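Local structure of beta-lactamase Mb2281c (Mycobacterium bovis, 3I7J) at residues G8-P13 with D258-I263; R34-A39 with L247-F252; M133-L138 with T150-D155; P238-A243 with A266-Y271. The protein is a beta-lactamase-family hydrolase that probably hydrolyses beta-lactams or related amides or esters through a serine nucleophile, as in class C beta-lactamases and penicillin-binding proteins. All blocks are in the same frame, centred on the assembly; numbering follows the deposited sequence.

Contact 1 of 4, residues G8-P13 with D258-I263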
# COMPACT_ATOMS: atom_id res chain seq x y z
N GLY A 8 -19.62 -1.71 -13.37
CA GLY A 8 -20.68 -2.62 -13.77
C GLY A 8 -20.37 -3.36 -15.06
O GLY A 8 -20.91 -4.43 -15.31
N GLY A 9 -19.49 -2.78 -15.87
CA GLY A 9 -19.14 -3.41 -17.13
C GLY A 9 -17.82 -4.16 -17.07
O GLY A 9 -17.35 -4.66 -18.09
N TRP A 10 -17.22 -4.23 -15.89
CA TRP A 10 -15.95 -4.93 -15.73
C TRP A 10 -16.12 -6.44 -15.74
O TRP A 10 -17.09 -6.97 -15.20
CB TRP A 10 -15.26 -4.52 -14.42
CG TRP A 10 -14.49 -3.24 -14.50
CD1 TRP A 10 -14.67 -2.22 -15.40
CD2 TRP A 10 -13.46 -2.80 -13.61
NE1 TRP A 10 -13.82 -1.18 -15.12
CE2 TRP A 10 -13.06 -1.51 -14.03
CE3 TRP A 10 -12.83 -3.38 -12.50
CZ2 TRP A 10 -12.06 -0.78 -13.36
CZ3 TRP A 10 -11.84 -2.65 -11.84
CH2 TRP A 10 -11.47 -1.37 -12.27
N PRO A 11 -15.17 -7.15 -16.37
CA PRO A 11 -15.22 -8.61 -16.45
C PRO A 11 -14.73 -9.26 -15.16
O PRO A 11 -13.75 -10.00 -15.16
CB PRO A 11 -14.31 -8.91 -17.63
CG PRO A 11 -13.26 -7.85 -17.50
CD PRO A 11 -14.09 -6.61 -17.21
N VAL A 12 -15.42 -8.98 -14.06
CA VAL A 12 -15.07 -9.54 -12.76
C VAL A 12 -16.33 -10.06 -12.06
O VAL A 12 -17.42 -9.55 -12.28
CB VAL A 12 -14.43 -8.46 -11.85
CG1 VAL A 12 -13.24 -7.83 -12.56
CG2 VAL A 12 -15.47 -7.40 -11.50
N PRO A 13 -16.20 -11.09 -11.21
CA PRO A 13 -17.33 -11.68 -10.49
C PRO A 13 -18.02 -10.68 -9.55
O PRO A 13 -19.21 -10.80 -9.27
CB PRO A 13 -16.70 -12.85 -9.74
CG PRO A 13 -15.53 -13.23 -10.62
CD PRO A 13 -14.97 -11.87 -10.98
N ASP A 258 -5.75 -1.95 -18.93
CA ASP A 258 -6.27 -0.69 -19.46
C ASP A 258 -7.39 -0.12 -18.60
O ASP A 258 -7.54 1.11 -18.49
CB ASP A 258 -6.77 -0.88 -20.90
CG ASP A 258 -5.63 -1.14 -21.87
OD1 ASP A 258 -4.62 -0.41 -21.82
OD2 ASP A 258 -5.74 -2.07 -22.69
N LEU A 259 -8.16 -0.99 -17.96
CA LEU A 259 -9.27 -0.54 -17.12
C LEU A 259 -8.83 0.24 -15.89
O LEU A 259 -9.42 1.29 -15.57
CB LEU A 259 -10.12 -1.74 -16.68
CG LEU A 259 -10.81 -2.55 -17.77
CD1 LEU A 259 -11.69 -3.61 -17.13
CD2 LEU A 259 -11.65 -1.63 -18.65
N TRP A 260 -7.82 -0.25 -15.19
CA TRP A 260 -7.38 0.46 -13.99
C TRP A 260 -6.96 1.89 -14.26
O TRP A 260 -7.39 2.80 -13.58
CB TRP A 260 -6.27 -0.35 -13.30
CG TRP A 260 -6.84 -1.53 -12.55
CD1 TRP A 260 -8.13 -1.99 -12.59
CD2 TRP A 260 -6.14 -2.38 -11.63
NE1 TRP A 260 -8.28 -3.06 -11.74
CE2 TRP A 260 -7.08 -3.32 -11.13
CE3 TRP A 260 -4.83 -2.43 -11.16
CZ2 TRP A 260 -6.72 -4.30 -10.20
CZ3 TRP A 260 -4.47 -3.40 -10.24
CH2 TRP A 260 -5.42 -4.32 -9.76
N PRO A 261 -6.11 2.11 -15.28
CA PRO A 261 -5.68 3.48 -15.59
C PRO A 261 -6.87 4.35 -16.04
O PRO A 261 -6.97 5.53 -15.70
CB PRO A 261 -4.66 3.28 -16.71
CG PRO A 261 -4.10 1.91 -16.41
CD PRO A 261 -5.34 1.13 -16.06
N ALA A 262 -7.77 3.74 -16.80
CA ALA A 262 -8.94 4.44 -17.31
C ALA A 262 -9.87 4.94 -16.21
O ALA A 262 -10.33 6.08 -16.25
CB ALA A 262 -9.72 3.54 -18.28
N ILE A 263 -10.14 4.09 -15.22
CA ILE A 263 -11.04 4.52 -14.14
C ILE A 263 -10.34 5.57 -13.28
O ILE A 263 -10.99 6.45 -12.71
CB ILE A 263 -11.52 3.34 -13.28
CG1 ILE A 263 -12.62 3.82 -12.33
CG2 ILE A 263 -10.36 2.74 -12.49
CD1 ILE A 263 -13.26 2.70 -11.54
O HOH W 1 -12.26 1.28 -16.58

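Contact 2 of 4, residues R34-A39 with L247-F252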
# COMPACT_ATOMS: atom_id res chain seq x y z
N ARG A 34 -18.72 -5.60 1.71
CA ARG A 34 -18.24 -6.92 1.31
C ARG A 34 -16.74 -7.10 1.58
O ARG A 34 -15.92 -6.25 1.22
CB ARG A 34 -18.53 -7.16 -0.18
CG ARG A 34 -17.86 -8.41 -0.72
CD ARG A 34 -18.40 -8.84 -2.06
NE ARG A 34 -17.69 -10.00 -2.57
CZ ARG A 34 -18.16 -10.82 -3.50
NH1 ARG A 34 -19.36 -10.62 -4.04
NH2 ARG A 34 -17.43 -11.86 -3.89
N VAL A 35 -16.38 -8.23 2.19
CA VAL A 35 -14.99 -8.54 2.50
C VAL A 35 -14.22 -9.06 1.29
O VAL A 35 -14.68 -9.97 0.60
CB VAL A 35 -14.88 -9.60 3.62
CG1 VAL A 35 -13.44 -10.06 3.73
CG2 VAL A 35 -15.35 -9.02 4.95
N PHE A 36 -13.03 -8.51 1.05
CA PHE A 36 -12.19 -8.90 -0.08
C PHE A 36 -10.77 -9.26 0.38
O PHE A 36 -10.27 -8.71 1.37
CB PHE A 36 -12.09 -7.74 -1.08
CG PHE A 36 -13.33 -7.49 -1.89
CD1 PHE A 36 -13.54 -8.17 -3.09
CD2 PHE A 36 -14.27 -6.54 -1.49
CE1 PHE A 36 -14.66 -7.90 -3.88
CE2 PHE A 36 -15.40 -6.27 -2.27
CZ PHE A 36 -15.59 -6.95 -3.47
N ALA A 37 -10.12 -10.17 -0.32
CA ALA A 37 -8.74 -10.52 0.02
C ALA A 37 -7.96 -9.34 -0.55
O ALA A 37 -8.22 -8.92 -1.68
CB ALA A 37 -8.31 -11.82 -0.67
N LEU A 38 -7.02 -8.80 0.21
CA LEU A 38 -6.26 -7.64 -0.26
C LEU A 38 -4.94 -7.94 -0.93
O LEU A 38 -4.42 -7.11 -1.67
CB LEU A 38 -5.98 -6.70 0.91
CG LEU A 38 -7.18 -6.19 1.69
CD1 LEU A 38 -6.69 -5.13 2.66
CD2 LEU A 38 -8.22 -5.61 0.74
N ALA A 39 -4.41 -9.14 -0.69
CA ALA A 39 -3.12 -9.52 -1.24
C ALA A 39 -2.14 -8.41 -0.84
O ALA A 39 -2.17 -7.97 0.31
CB ALA A 39 -3.19 -9.66 -2.77
N LEU A 247 -11.62 -2.68 -5.21
CA LEU A 247 -11.48 -4.08 -4.82
C LEU A 247 -12.40 -4.94 -5.69
O LEU A 247 -13.60 -4.66 -5.80
CB LEU A 247 -11.85 -4.28 -3.34
CG LEU A 247 -11.00 -3.55 -2.28
CD1 LEU A 247 -11.55 -3.89 -0.90
CD2 LEU A 247 -9.54 -3.95 -2.40
N THR A 248 -11.83 -5.97 -6.31
CA THR A 248 -12.58 -6.88 -7.16
C THR A 248 -12.29 -8.32 -6.78
O THR A 248 -11.31 -8.62 -6.08
CB THR A 248 -12.22 -6.74 -8.66
OG1 THR A 248 -11.02 -7.47 -8.94
CG2 THR A 248 -12.01 -5.27 -9.02
N ALA A 249 -13.16 -9.22 -7.24
CA ALA A 249 -13.04 -10.64 -6.97
C ALA A 249 -12.37 -11.39 -8.13
O ALA A 249 -12.68 -12.55 -8.39
CB ALA A 249 -14.42 -11.23 -6.70
N ARG A 250 -11.45 -10.71 -8.82
CA ARG A 250 -10.73 -11.34 -9.92
C ARG A 250 -9.25 -11.00 -9.80
O ARG A 250 -8.88 -9.83 -9.72
CB ARG A 250 -11.26 -10.87 -11.27
CG ARG A 250 -10.64 -11.62 -12.44
CD ARG A 250 -11.18 -11.16 -13.79
NE ARG A 250 -10.54 -11.88 -14.88
CZ ARG A 250 -10.75 -11.63 -16.17
NH1 ARG A 250 -11.59 -10.67 -16.55
NH2 ARG A 250 -10.11 -12.34 -17.09
N ASP A 251 -8.41 -12.03 -9.80
CA ASP A 251 -6.97 -11.82 -9.69
C ASP A 251 -6.45 -10.93 -10.81
O ASP A 251 -6.97 -10.95 -11.92
CB ASP A 251 -6.23 -13.16 -9.70
CG ASP A 251 -6.55 -14.01 -8.48
OD1 ASP A 251 -6.86 -13.45 -7.41
OD2 ASP A 251 -6.46 -15.26 -8.58
N PHE A 252 -5.42 -10.15 -10.50
CA PHE A 252 -4.78 -9.25 -11.45
C PHE A 252 -4.40 -9.98 -12.73
O PHE A 252 -3.96 -11.12 -12.68
CB PHE A 252 -3.52 -8.66 -10.82
CG PHE A 252 -2.79 -7.71 -11.71
CD1 PHE A 252 -3.26 -6.42 -11.92
CD2 PHE A 252 -1.61 -8.09 -12.35
CE1 PHE A 252 -2.58 -5.53 -12.75
CE2 PHE A 252 -0.92 -7.20 -13.17
CZ PHE A 252 -1.40 -5.92 -13.37
O HOH W 2 -10.07 -10.10 -3.52

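Contact 3 of 4, residues M133-L138 with T150-D155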
# COMPACT_ATOMS: atom_id res chain seq x y z
N MSE A 133 -11.68 0.73 11.77
CA MSE A 133 -11.67 -0.34 10.77
C MSE A 133 -12.01 -1.68 11.42
O MSE A 133 -11.14 -2.54 11.58
CB MSE A 133 -10.29 -0.42 10.12
CG MSE A 133 -10.10 0.62 9.03
SE MSE A 133 -8.25 1.13 8.64
CE MSE A 133 -8.58 3.00 8.43
N VAL A 134 -13.28 -1.87 11.76
CA VAL A 134 -13.70 -3.09 12.43
C VAL A 134 -13.92 -4.34 11.57
O VAL A 134 -14.32 -5.39 12.07
CB VAL A 134 -14.97 -2.82 13.29
CG1 VAL A 134 -14.65 -1.78 14.35
CG2 VAL A 134 -16.12 -2.34 12.42
N THR A 135 -13.64 -4.24 10.28
CA THR A 135 -13.81 -5.40 9.42
C THR A 135 -12.52 -5.62 8.63
O THR A 135 -12.52 -6.10 7.49
CB THR A 135 -15.00 -5.21 8.47
OG1 THR A 135 -16.13 -4.77 9.22
CG2 THR A 135 -15.36 -6.52 7.79
N THR A 136 -11.40 -5.25 9.26
CA THR A 136 -10.08 -5.41 8.67
C THR A 136 -9.24 -6.28 9.59
O THR A 136 -9.18 -6.04 10.79
CB THR A 136 -9.36 -4.06 8.51
OG1 THR A 136 -10.08 -3.23 7.60
CG2 THR A 136 -7.95 -4.28 7.99
N ARG A 137 -8.60 -7.30 9.03
CA ARG A 137 -7.78 -8.15 9.87
C ARG A 137 -6.66 -8.84 9.10
O ARG A 137 -6.71 -9.00 7.88
CB ARG A 137 -8.65 -9.19 10.57
CG ARG A 137 -9.39 -10.13 9.64
CD ARG A 137 -10.36 -10.99 10.43
NE ARG A 137 -9.71 -11.61 11.58
CZ ARG A 137 -10.34 -12.31 12.52
NH1 ARG A 137 -11.66 -12.49 12.44
NH2 ARG A 137 -9.66 -12.83 13.53
N LEU A 138 -5.64 -9.24 9.85
CA LEU A 138 -4.49 -9.93 9.30
C LEU A 138 -4.24 -11.18 10.14
O LEU A 138 -3.74 -11.09 11.26
CB LEU A 138 -3.26 -9.02 9.35
CG LEU A 138 -1.92 -9.68 9.02
CD1 LEU A 138 -1.88 -10.04 7.55
CD2 LEU A 138 -0.78 -8.73 9.37
N THR A 150 -7.33 -8.86 5.07
CA THR A 150 -8.67 -8.94 4.55
C THR A 150 -9.35 -7.63 4.99
O THR A 150 -9.13 -7.17 6.10
CB THR A 150 -9.39 -10.17 5.16
OG1 THR A 150 -9.28 -11.28 4.27
CG2 THR A 150 -10.82 -9.89 5.45
N SER A 151 -10.16 -7.03 4.12
CA SER A 151 -10.81 -5.77 4.46
C SER A 151 -11.99 -5.47 3.53
O SER A 151 -12.33 -6.28 2.66
CB SER A 151 -9.79 -4.63 4.41
OG SER A 151 -10.32 -3.43 4.95
N THR A 152 -12.60 -4.30 3.72
CA THR A 152 -13.74 -3.85 2.93
C THR A 152 -13.45 -2.48 2.34
O THR A 152 -12.55 -1.79 2.80
CB THR A 152 -14.99 -3.68 3.82
OG1 THR A 152 -14.73 -2.65 4.79
CG2 THR A 152 -15.31 -4.98 4.55
N VAL A 153 -14.21 -2.08 1.32
CA VAL A 153 -13.98 -0.77 0.72
C VAL A 153 -14.25 0.33 1.75
O VAL A 153 -13.56 1.36 1.76
CB VAL A 153 -14.85 -0.55 -0.53
CG1 VAL A 153 -14.67 0.87 -1.07
CG2 VAL A 153 -14.45 -1.55 -1.61
N ALA A 154 -15.23 0.12 2.62
CA ALA A 154 -15.58 1.10 3.65
C ALA A 154 -14.40 1.33 4.60
O ALA A 154 -14.08 2.47 4.94
CB ALA A 154 -16.79 0.62 4.45
N ASP A 155 -13.77 0.24 5.04
CA ASP A 155 -12.62 0.32 5.93
C ASP A 155 -11.43 0.95 5.20
O ASP A 155 -10.73 1.80 5.77
CB ASP A 155 -12.22 -1.07 6.44
CG ASP A 155 -12.97 -1.48 7.69
OD1 ASP A 155 -14.00 -0.83 8.01
OD2 ASP A 155 -12.55 -2.46 8.34
O HOH W 3 -16.03 -2.16 9.03

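Contact 4 of 4, residues P238-A243 with A266-Y271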
# COMPACT_ATOMS: atom_id res chain seq x y z
N PRO A 238 -1.59 13.24 -3.69
CA PRO A 238 -1.46 14.47 -2.89
C PRO A 238 -1.66 15.76 -3.68
O PRO A 238 -1.99 16.79 -3.10
CB PRO A 238 -0.04 14.38 -2.32
CG PRO A 238 0.29 12.93 -2.40
CD PRO A 238 -0.32 12.50 -3.70
N LYS A 239 -1.43 15.71 -4.98
CA LYS A 239 -1.58 16.89 -5.81
C LYS A 239 -3.06 17.13 -6.10
O LYS A 239 -3.55 18.26 -6.01
CB LYS A 239 -0.80 16.75 -7.12
CG LYS A 239 -0.82 18.02 -7.99
CD LYS A 239 -0.02 17.85 -9.28
CE LYS A 239 1.48 17.70 -9.03
NZ LYS A 239 2.13 18.94 -8.52
N ALA A 240 -3.77 16.06 -6.44
CA ALA A 240 -5.19 16.17 -6.73
C ALA A 240 -5.93 16.17 -5.40
O ALA A 240 -7.09 16.58 -5.32
CB ALA A 240 -5.65 14.99 -7.58
N ASP A 241 -5.24 15.72 -4.36
CA ASP A 241 -5.81 15.61 -3.02
C ASP A 241 -7.03 14.71 -3.15
O ASP A 241 -8.14 15.06 -2.72
CB ASP A 241 -6.21 17.00 -2.48
CG ASP A 241 -6.19 17.08 -0.96
OD1 ASP A 241 -5.52 16.24 -0.32
OD2 ASP A 241 -6.83 17.99 -0.40
N LEU A 242 -6.83 13.55 -3.75
CA LEU A 242 -7.90 12.58 -3.96
C LEU A 242 -7.36 11.17 -3.76
O LEU A 242 -6.17 10.92 -3.93
CB LEU A 242 -8.45 12.73 -5.39
CG LEU A 242 -9.93 12.97 -5.65
CD1 LEU A 242 -10.48 14.07 -4.75
CD2 LEU A 242 -10.10 13.34 -7.12
N ALA A 243 -8.25 10.24 -3.39
CA ALA A 243 -7.86 8.85 -3.19
C ALA A 243 -8.87 7.95 -3.87
O ALA A 243 -10.06 8.27 -3.97
CB ALA A 243 -7.81 8.53 -1.70
N ALA A 266 -10.60 8.84 -15.08
CA ALA A 266 -12.00 9.23 -15.08
C ALA A 266 -12.31 9.84 -13.72
O ALA A 266 -12.97 10.88 -13.62
CB ALA A 266 -12.89 8.01 -15.33
N VAL A 267 -11.82 9.20 -12.66
CA VAL A 267 -12.04 9.70 -11.31
C VAL A 267 -11.35 11.05 -11.10
O VAL A 267 -11.93 11.96 -10.51
CB VAL A 267 -11.57 8.66 -10.26
CG1 VAL A 267 -11.46 9.29 -8.88
CG2 VAL A 267 -12.59 7.52 -10.19
N LEU A 268 -10.12 11.20 -11.59
CA LEU A 268 -9.43 12.47 -11.44
C LEU A 268 -10.15 13.59 -12.18
O LEU A 268 -10.37 14.66 -11.63
CB LEU A 268 -7.99 12.37 -11.96
CG LEU A 268 -7.01 11.51 -11.17
CD1 LEU A 268 -5.76 11.30 -11.99
CD2 LEU A 268 -6.68 12.15 -9.83
N ALA A 269 -10.50 13.35 -13.44
CA ALA A 269 -11.18 14.36 -14.24
C ALA A 269 -12.51 14.81 -13.64
O ALA A 269 -12.87 15.98 -13.72
CB ALA A 269 -11.39 13.84 -15.66
N GLU A 270 -13.25 13.88 -13.03
CA GLU A 270 -14.55 14.21 -12.45
C GLU A 270 -14.54 14.79 -11.04
O GLU A 270 -15.31 15.71 -10.75
CB GLU A 270 -15.46 12.98 -12.51
CG GLU A 270 -16.70 13.05 -11.63
CD GLU A 270 -17.68 11.91 -11.86
OE1 GLU A 270 -17.23 10.76 -12.09
OE2 GLU A 270 -18.90 12.14 -11.80
N TYR A 271 -13.68 14.29 -10.16
CA TYR A 271 -13.64 14.76 -8.78
C TYR A 271 -12.55 15.76 -8.37
O TYR A 271 -12.60 16.33 -7.28
CB TYR A 271 -13.62 13.55 -7.84
CG TYR A 271 -14.82 12.66 -8.02
CD1 TYR A 271 -16.03 12.95 -7.39
CD2 TYR A 271 -14.77 11.54 -8.84
CE1 TYR A 271 -17.15 12.15 -7.59
CE2 TYR A 271 -15.89 10.73 -9.05
CZ TYR A 271 -17.08 11.05 -8.41
OH TYR A 271 -18.20 10.27 -8.60

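Contact 1 of 4, residues G8-P13 with D258-I263
Trp10 lays its indole against the first turns of helix 256-271 and meets three side chains in three different ways. Leu259 comes over one face: its CD1 stands 3.7 Å from the centroid of the five-membered ring and only 8° off the ring normal, a CH-pi contact. The two side chains slide past each other in opposite directions, and Leu259 CB lies 4.0 Å from Trp10 CZ2. Ile263 sits instead at the edge of the indole, near its plane, with CG2 against CZ2. Toward the far end of Trp10, CH2 lies 3.4 Å from Trp260 CD1; the planes of these indoles are 30° apart but slid so far that the rings barely overlap. Pro11, centre of an inverse gamma turn, adds its ring CD, 3.8 Å from Leu259 CD1. The indole N-H also has a partner, because a water accepts from Trp10 NE1 and donates to Leu259 O, linking ring and helix backbone. Trp260 meets Phe233 edge-to-face. Trp10 further packs on Val246 and Thr248; its side chain, from the loop before strand 15-21, thus lies between strand 242-248 and helix 256-271.

Contact 2 of 4, residues R34-A39 with L247-F252
Phe36 overlaps Leu247 with the face of its ring: Leu247 CB lies 4.0 Å from the ring centroid and 20° off the normal, a CH-pi contact. This joins the short strand 36-37 to the end of strand 242-248 in the large antiparallel sheet of the serine beta-lactamase/penicillin-binding-protein fold. The two short segments run 97° apart, and no direct hydrogen bond crosses between them; the Phe36 ring also touches the backbone at Thr248 and Ala249. With CG anti to the carbonyl carbon (chi1 -74°), the Phe36 ring is directed at the other strand, where CD2 also touches Leu247 CD1. The other methyl, Leu247 CD2, meets Leu38 CD2 at 3.8 Å, so the branched end of Leu247 is shared between Phe36 and Leu38. Both leucines also touch Leu156 of helix 153-164. Farther along, Phe36 CE1 is 4.4 Å from Ala249 CB, and the extended Arg34 brings NH2 within 4.2 Å of that same methyl. The Leu38 side chain lies near, without touching, Ser40 and Lys43, which fit an SxxK motif and are probably the catalytic serine and lysine, as in the family. Thr248 turns away from this contact; its OG1 bonds to Gly231 O and accepts from Arg250 N in an ST turn. A water at the edge of the Phe36 ring, in its plane, lies 2.9 Å from Ala37 O and 3.2 Å from Thr248 O.

Contact 3 of 4, residues M133-L138 with T150-D155
Asp155 OD2 takes two hydrogen bonds from the facing segment. Thr135 N donates at 2.8 Å to its syn lone pair, the side of the other carboxylate oxygen, and Thr136 OG1 donates at 2.7 Å to the anti lone pair. Thr136 OG1 is in turn an acceptor, taking a hydrogen bond from Ser151 OG at 2.7 Å, so a directed chain runs from serine to threonine to aspartate. Thr136 OG1 reaches both partners with its hydroxyl anti to the carbonyl carbon (chi1 -64°), whereas its CG2 lies against Thr150 O. The second carboxylate oxygen, Asp155 OD1, accepts from a water that is also 2.6 Å from Thr135 OG1. Asp155 is itself placed by a helix start: Thr152 is the N-cap of helix 153-164, and its OG1 accepts from Asp155 N at 162°. Met133, present as selenomethionine, slides past the aspartate in the opposite direction, its CB 3.5 Å from OD2, and continues to Val158 and Phe159 on the same helix. Beyond this polar cluster, Arg137 and Thr150 form an antiparallel hydrogen-bonded pair: Arg137 N donates to Thr150 O at 3.0 Å, and Thr150 N returns a 2.9 Å bond to Arg137 O. Strand 149-151 thus forms a hairpin with the short, weakly bonded strand 137-138, and its other neighbour in the small sheet is strand 36-37. With two donors on OD2 and a water on OD1, next to the positive end of a helix, the buried Asp155 carboxylate is probably stabilised as the anion.

Contact 4 of 4, residues P238-A243 with A266-Y271
Leu242 and Tyr271 form the close side of this contact. Leu242 CD2 presses on Tyr271 CB at 3.6 Å and on Tyr271 C at 3.7 Å, and the two side chains cross at about a right angle. The touching falls on the base of the tyrosine and the last turn of helix 256-271, while the phenol ring leads away toward Leu26 and Ala27 of strand 24-29 and Val19 of strand 15-21. The same methyl of Leu242 lies 4.1 Å from Val267 O, one turn earlier in the helix.

The other side is looser. There Ala240 CB, on the turn leading into the strand, meets Leu268 CD2 at 3.8 Å and makes no other close approach to residues 266-271. Lys239 projects from this turn at the surface, as does Glu270 from the helix, where OE1 accepts from Ala3 N. No hydrogen bond crosses between the segments. A G1 beta bulge, with Asp241 and Leu242 opposite Asp237, closes the hairpin of strands 232-237 and 242-248. The C-terminal helix packed across this antiparallel sheet belongs to the alpha-beta domain of the serine beta-lactamase fold.

How the contacts relate
Strand 242-248 and helix 256-271 connect three of the contacts: contact 4 takes the start of the strand and end of the helix, contact 2 the end of the strand, contact 1 the start of the helix. Contacts 1 and 2 have centres 13 Å apart and touch, with Pro11 O 2.7 Å from Arg250 NH1, a probable hydrogen bond. Contacts 2 and 3, centres 12 Å apart, share the small sheet, where Phe36 N lies 2.8 Å from Ser151 O. Contact 4 is about 23 Å, centre to centre, from contacts 2 and 3. Ser40 and Lys43, an SxxK motif that probably marks the active site, follow directly on segment 34-39 of contact 2.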